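Local coordinates for adenylation domain (Streptomyces sp., PDB 5N9X), which is an adenylation domain of the ANL superfamily, with a large AMP-binding region and a smaller C-terminal domain, modelled with adenosine-5'-triphosphate and threonine, at residues A[452-457]-A[523-528]; A[245-250]-A[271-276]. All coordinates share one frame; numbering follows the deposited sequence.

Interaction 1 of 2, residues A[452-457]-A[523-528]; sequences VVWVHE and RAFDER
The shortest polar bond across this contact runs from His456 NE2 to Asp526 OD2, 2.8 Å long with an N-H...O angle of 147°. Asp526 OD2, met on its anti side, lies near the imidazole plane, while the carboxylate itself is turned 46° from the ring. On the other nitrogen of the same ring, His456 ND1 accepts a bond from Trp454 NE1 at 3.0 Å. Two bonds at two ring nitrogens, one given and one received, fix the rotation of the imidazole and are consistent with a proton on NE2. His456 CG stands anti to the backbone N (chi1 -166°), which sends the ring off the strand toward the helix.

Phe525 is directed at the strand and sits over a face of that ring. Its CD1 rides 3.7 Å above the middle of the imidazole, CE1 comes within 3.7 Å of His456 CD2, and the T-shaped pair has its centroids 4.8 Å apart. The same phenyl ring in turn receives an edge: the six-membered ring of Trp454 points at its face, with planes nearly perpendicular and centroids separated by 5.6 Å. Trp454 CZ2 touches Phe525 CB at 3.8 Å, in the indole plane, so the benzo edge does the packing while the pyrrole N-H serves the histidine. An aromatic cluster of Trp454, His456 and Phe525 results, largely buried, with the carboxylate of Asp526 at its more exposed border.

Phe458 adds a further edge-to-face contact to His456, and Val466 of the neighbouring strand touches both Trp454 and Phe525. The geometry places helix 518-528 against strand 450-457, an outermost strand of a three-stranded mixed sheet, as expected for the compact alpha/beta C-terminal domain of AMP-binding enzymes.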
# COMPACT_ATOMS: atom_id res chain seq x y z
N VAL A 452 -17.91 -6.41 -5.09
CA VAL A 452 -17.84 -6.28 -3.63
C VAL A 452 -19.09 -6.92 -3.03
O VAL A 452 -20.21 -6.53 -3.37
CB VAL A 452 -17.75 -4.81 -3.20
CG1 VAL A 452 -17.84 -4.68 -1.67
CG2 VAL A 452 -16.49 -4.18 -3.73
N VAL A 453 -18.90 -7.92 -2.17
CA VAL A 453 -20.03 -8.62 -1.59
C VAL A 453 -20.02 -8.42 -0.08
O VAL A 453 -18.98 -8.62 0.55
CB VAL A 453 -20.02 -10.13 -1.91
CG1 VAL A 453 -21.19 -10.84 -1.23
CG2 VAL A 453 -20.04 -10.38 -3.40
N TRP A 454 -21.14 -8.00 0.49
CA TRP A 454 -21.20 -7.86 1.95
C TRP A 454 -22.57 -8.17 2.55
O TRP A 454 -23.56 -8.31 1.84
CB TRP A 454 -20.76 -6.44 2.37
CG TRP A 454 -21.73 -5.35 2.09
CD1 TRP A 454 -22.52 -4.69 3.00
CD2 TRP A 454 -22.02 -4.78 0.82
NE1 TRP A 454 -23.27 -3.73 2.36
CE2 TRP A 454 -22.99 -3.76 1.02
CE3 TRP A 454 -21.57 -5.03 -0.49
CZ2 TRP A 454 -23.50 -3.00 -0.02
CZ3 TRP A 454 -22.08 -4.27 -1.53
CH2 TRP A 454 -23.04 -3.27 -1.29
N VAL A 455 -22.61 -8.32 3.87
CA VAL A 455 -23.88 -8.39 4.57
C VAL A 455 -24.38 -6.96 4.81
O VAL A 455 -23.68 -6.13 5.35
CB VAL A 455 -23.77 -9.16 5.91
CG1 VAL A 455 -25.14 -9.22 6.61
CG2 VAL A 455 -23.27 -10.58 5.64
N HIS A 456 -25.58 -6.66 4.34
CA HIS A 456 -26.12 -5.32 4.53
C HIS A 456 -27.28 -5.31 5.51
O HIS A 456 -28.20 -6.12 5.38
CB HIS A 456 -26.57 -4.74 3.19
CG HIS A 456 -26.82 -3.27 3.23
ND1 HIS A 456 -25.80 -2.34 3.16
CD2 HIS A 456 -27.97 -2.57 3.28
CE1 HIS A 456 -26.32 -1.13 3.18
NE2 HIS A 456 -27.64 -1.24 3.25
N GLU A 457 -27.25 -4.40 6.47
CA GLU A 457 -28.39 -4.28 7.38
C GLU A 457 -29.45 -3.38 6.76
O GLU A 457 -29.31 -2.16 6.72
CB GLU A 457 -27.94 -3.73 8.74
CG GLU A 457 -28.63 -4.40 9.92
CD GLU A 457 -28.55 -3.57 11.20
OE1 GLU A 457 -29.56 -2.89 11.51
OE2 GLU A 457 -27.51 -3.61 11.90
N ARG A 523 -22.70 2.45 1.52
CA ARG A 523 -23.45 3.69 1.63
C ARG A 523 -24.13 4.10 0.32
O ARG A 523 -25.24 4.64 0.34
CB ARG A 523 -22.54 4.82 2.13
CG ARG A 523 -22.17 4.68 3.61
CD ARG A 523 -21.50 5.92 4.16
NE ARG A 523 -20.19 5.61 4.73
CZ ARG A 523 -19.03 5.97 4.17
NH1 ARG A 523 -19.02 6.64 3.03
NH2 ARG A 523 -17.88 5.65 4.75
N ALA A 524 -23.47 3.83 -0.81
CA ALA A 524 -24.03 4.16 -2.11
C ALA A 524 -25.24 3.27 -2.39
O ALA A 524 -26.24 3.70 -2.94
CB ALA A 524 -22.97 4.00 -3.20
N PHE A 525 -25.10 2.01 -2.01
CA PHE A 525 -26.14 1.02 -2.16
C PHE A 525 -27.37 1.48 -1.39
O PHE A 525 -28.47 1.61 -1.94
CB PHE A 525 -25.65 -0.34 -1.65
CG PHE A 525 -26.71 -1.39 -1.60
CD1 PHE A 525 -27.46 -1.59 -0.43
CD2 PHE A 525 -26.97 -2.18 -2.71
CE1 PHE A 525 -28.45 -2.56 -0.37
CE2 PHE A 525 -27.96 -3.15 -2.65
CZ PHE A 525 -28.70 -3.34 -1.47
N ASP A 526 -27.15 1.74 -0.11
CA ASP A 526 -28.22 2.16 0.78
C ASP A 526 -29.01 3.37 0.25
O ASP A 526 -30.23 3.41 0.35
CB ASP A 526 -27.62 2.47 2.16
CG ASP A 526 -28.63 2.32 3.27
OD1 ASP A 526 -29.42 3.26 3.48
OD2 ASP A 526 -28.64 1.25 3.91
N GLU A 527 -28.31 4.34 -0.33
CA GLU A 527 -28.97 5.55 -0.82
C GLU A 527 -29.70 5.32 -2.15
O GLU A 527 -30.73 5.94 -2.41
CB GLU A 527 -27.94 6.70 -0.92
CG GLU A 527 -28.21 7.78 -1.98
CD GLU A 527 -27.88 7.35 -3.42
OE1 GLU A 527 -26.99 6.49 -3.61
OE2 GLU A 527 -28.52 7.88 -4.36
N ARG A 528 -29.17 4.44 -2.99
CA ARG A 528 -29.85 4.07 -4.23
C ARG A 528 -31.10 3.20 -3.99
O ARG A 528 -32.00 3.14 -4.83
CB ARG A 528 -28.88 3.38 -5.21
CG ARG A 528 -29.56 2.48 -6.26
CD ARG A 528 -29.73 3.13 -7.64
NE ARG A 528 -30.80 2.48 -8.42
CZ ARG A 528 -32.10 2.76 -8.28
NH1 ARG A 528 -32.50 3.67 -7.40
NH2 ARG A 528 -33.01 2.13 -9.02

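Interaction 2 of 2, residues A[245-250]-A[271-276]; sequences VVRDRG and EGIDLP
With CG anti to the backbone N (chi1 166°), Arg247 reaches from its helix to the loop carrying Ile273, Asp274 and Leu275, and bends at chi2 and chi3 then carry the guanidinium across Ile273. The chi2 value of -120° is close to eclipsed, suggesting a somewhat strained path. Leu275 answers with CG anti to its carbonyl carbon (chi1 -55°), which brings CD2 to the helix.

The evidence for close packing lies in the aliphatic part of the arginine. Arg247 CB meets Leu275 CD2 at 3.5 Å, and Arg247 CG lies 3.6 Å from Asp274 O. Leu275 CD2 also touches Val246 CG1 at 3.7 Å, the two side chains meeting at about a right angle, so one methyl group bridges two consecutive helix residues. Here the last turn of helix 239-248 ends in a Schellman motif at Gly250, whose positive phi turns the chain out toward strand 253-256. That strand, helix 258-271 and the parallel strand 280-284 form a beta-alpha-beta crossover, and the loop leading from this helix into strand 280-284 supplies the other side of the contact.

Farther out, the Ile273 and Arg247 side chains cross at about a right angle, with Ile273 CG2 4.0 Å from Arg247 NE. The polar end of Arg247 turns to its own neighbour: Arg247 NH1 and Asp248 OD1 form a salt bridge at 3.2 Å. Asp248 OD1 lies near the guanidinium plane, whereas Arg247 NH1 sits above the carboxylate plane. Arg247 NH2 and Glu271 OE2, 4.4 Å apart, are opposite charges beyond salt-bridge range, whereas Glu271 OE1 pairs with Arg244. Asp274 OD1 likewise finds its salt bridge elsewhere, with Arg299, and Trp296 of helix 290-300 packs on Leu275.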
# COMPACT_ATOMS: atom_id res chain seq x y z
N VAL A 245 4.40 5.67 -20.60
CA VAL A 245 5.44 6.25 -19.76
C VAL A 245 6.37 5.17 -19.21
O VAL A 245 7.60 5.34 -19.17
CB VAL A 245 4.82 7.04 -18.60
CG1 VAL A 245 5.89 7.39 -17.56
CG2 VAL A 245 4.13 8.28 -19.13
N VAL A 246 5.79 4.04 -18.82
CA VAL A 246 6.58 2.96 -18.24
C VAL A 246 7.65 2.45 -19.23
O VAL A 246 8.80 2.21 -18.84
CB VAL A 246 5.69 1.79 -17.80
CG1 VAL A 246 6.48 0.50 -17.64
CG2 VAL A 246 4.95 2.17 -16.51
N ARG A 247 7.28 2.31 -20.50
CA ARG A 247 8.25 1.96 -21.53
C ARG A 247 9.20 3.13 -21.74
O ARG A 247 10.42 2.99 -21.56
CB ARG A 247 7.56 1.58 -22.84
CG ARG A 247 8.48 1.54 -24.05
CD ARG A 247 8.00 2.53 -25.10
NE ARG A 247 6.89 2.00 -25.88
CZ ARG A 247 5.90 2.74 -26.36
NH1 ARG A 247 5.86 4.04 -26.12
NH2 ARG A 247 4.92 2.17 -27.05
N ASP A 248 8.64 4.29 -22.08
CA ASP A 248 9.46 5.45 -22.43
C ASP A 248 10.41 5.99 -21.34
O ASP A 248 11.50 6.45 -21.67
CB ASP A 248 8.56 6.61 -22.94
CG ASP A 248 7.80 6.25 -24.22
OD1 ASP A 248 8.43 5.59 -25.09
OD2 ASP A 248 6.63 6.66 -24.42
N ARG A 249 10.02 5.96 -20.07
CA ARG A 249 10.91 6.43 -19.02
C ARG A 249 11.82 5.29 -18.53
O ARG A 249 12.61 5.47 -17.60
CB ARG A 249 10.12 7.03 -17.86
CG ARG A 249 9.44 8.35 -18.19
CD ARG A 249 10.43 9.39 -18.69
NE ARG A 249 9.74 10.55 -19.27
CZ ARG A 249 10.34 11.63 -19.80
NH1 ARG A 249 11.66 11.71 -19.83
NH2 ARG A 249 9.61 12.62 -20.30
N GLY A 250 11.70 4.13 -19.17
CA GLY A 250 12.63 3.01 -18.98
C GLY A 250 12.59 2.34 -17.61
O GLY A 250 13.61 1.87 -17.11
N GLU A 271 -2.29 -2.27 -27.06
CA GLU A 271 -1.41 -1.48 -27.91
C GLU A 271 -0.14 -2.27 -28.33
O GLU A 271 0.61 -1.86 -29.20
CB GLU A 271 -1.05 -0.17 -27.18
CG GLU A 271 -0.18 0.79 -28.00
CD GLU A 271 -0.39 2.25 -27.63
OE1 GLU A 271 -1.56 2.68 -27.60
OE2 GLU A 271 0.63 2.94 -27.39
N GLY A 272 0.08 -3.43 -27.71
CA GLY A 272 1.24 -4.24 -28.06
C GLY A 272 2.54 -3.62 -27.60
O GLY A 272 3.57 -3.65 -28.28
N ILE A 273 2.51 -3.05 -26.41
CA ILE A 273 3.70 -2.40 -25.92
C ILE A 273 4.75 -3.42 -25.46
O ILE A 273 4.42 -4.47 -24.89
CB ILE A 273 3.35 -1.43 -24.80
CG1 ILE A 273 2.38 -0.36 -25.33
CG2 ILE A 273 4.60 -0.79 -24.24
CD1 ILE A 273 1.75 0.52 -24.23
N ASP A 274 6.01 -3.13 -25.73
CA ASP A 274 7.06 -3.99 -25.19
C ASP A 274 7.74 -3.26 -24.04
O ASP A 274 7.86 -2.03 -24.04
CB ASP A 274 8.06 -4.38 -26.29
CG ASP A 274 8.95 -5.55 -25.87
OD1 ASP A 274 8.42 -6.54 -25.29
OD2 ASP A 274 10.18 -5.48 -26.13
N LEU A 275 8.16 -4.01 -23.03
CA LEU A 275 8.86 -3.39 -21.90
C LEU A 275 10.18 -4.08 -21.57
O LEU A 275 10.35 -4.63 -20.49
CB LEU A 275 7.95 -3.38 -20.67
CG LEU A 275 6.58 -2.70 -20.89
CD1 LEU A 275 5.54 -3.13 -19.86
CD2 LEU A 275 6.73 -1.21 -20.93
N PRO A 276 11.14 -4.03 -22.51
CA PRO A 276 12.37 -4.83 -22.33
C PRO A 276 13.22 -4.44 -21.11
O PRO A 276 14.02 -5.24 -20.63
CB PRO A 276 13.14 -4.56 -23.62
CG PRO A 276 12.69 -3.20 -24.04
CD PRO A 276 11.22 -3.18 -23.71

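Overall arrangement
Interaction 2 belongs to the large AMP-binding region and interaction 1 to the smaller C-terminal domain; their centres are 39 Å apart and their nearest atoms about 26 Å, so they do not touch. The centres of interactions 1 and 2 lie about 25 Å and 24 Å from the centre of the chain. Both segments of interaction 2 come earlier in the sequence than either segment of interaction 1. None of their residues lines the threonine pocket. The nearest sequence link is Lys515, a pocket residue that lies between strand 450-457 and helix 518-528, just ahead of the helix that packs on the sheet in interaction 1.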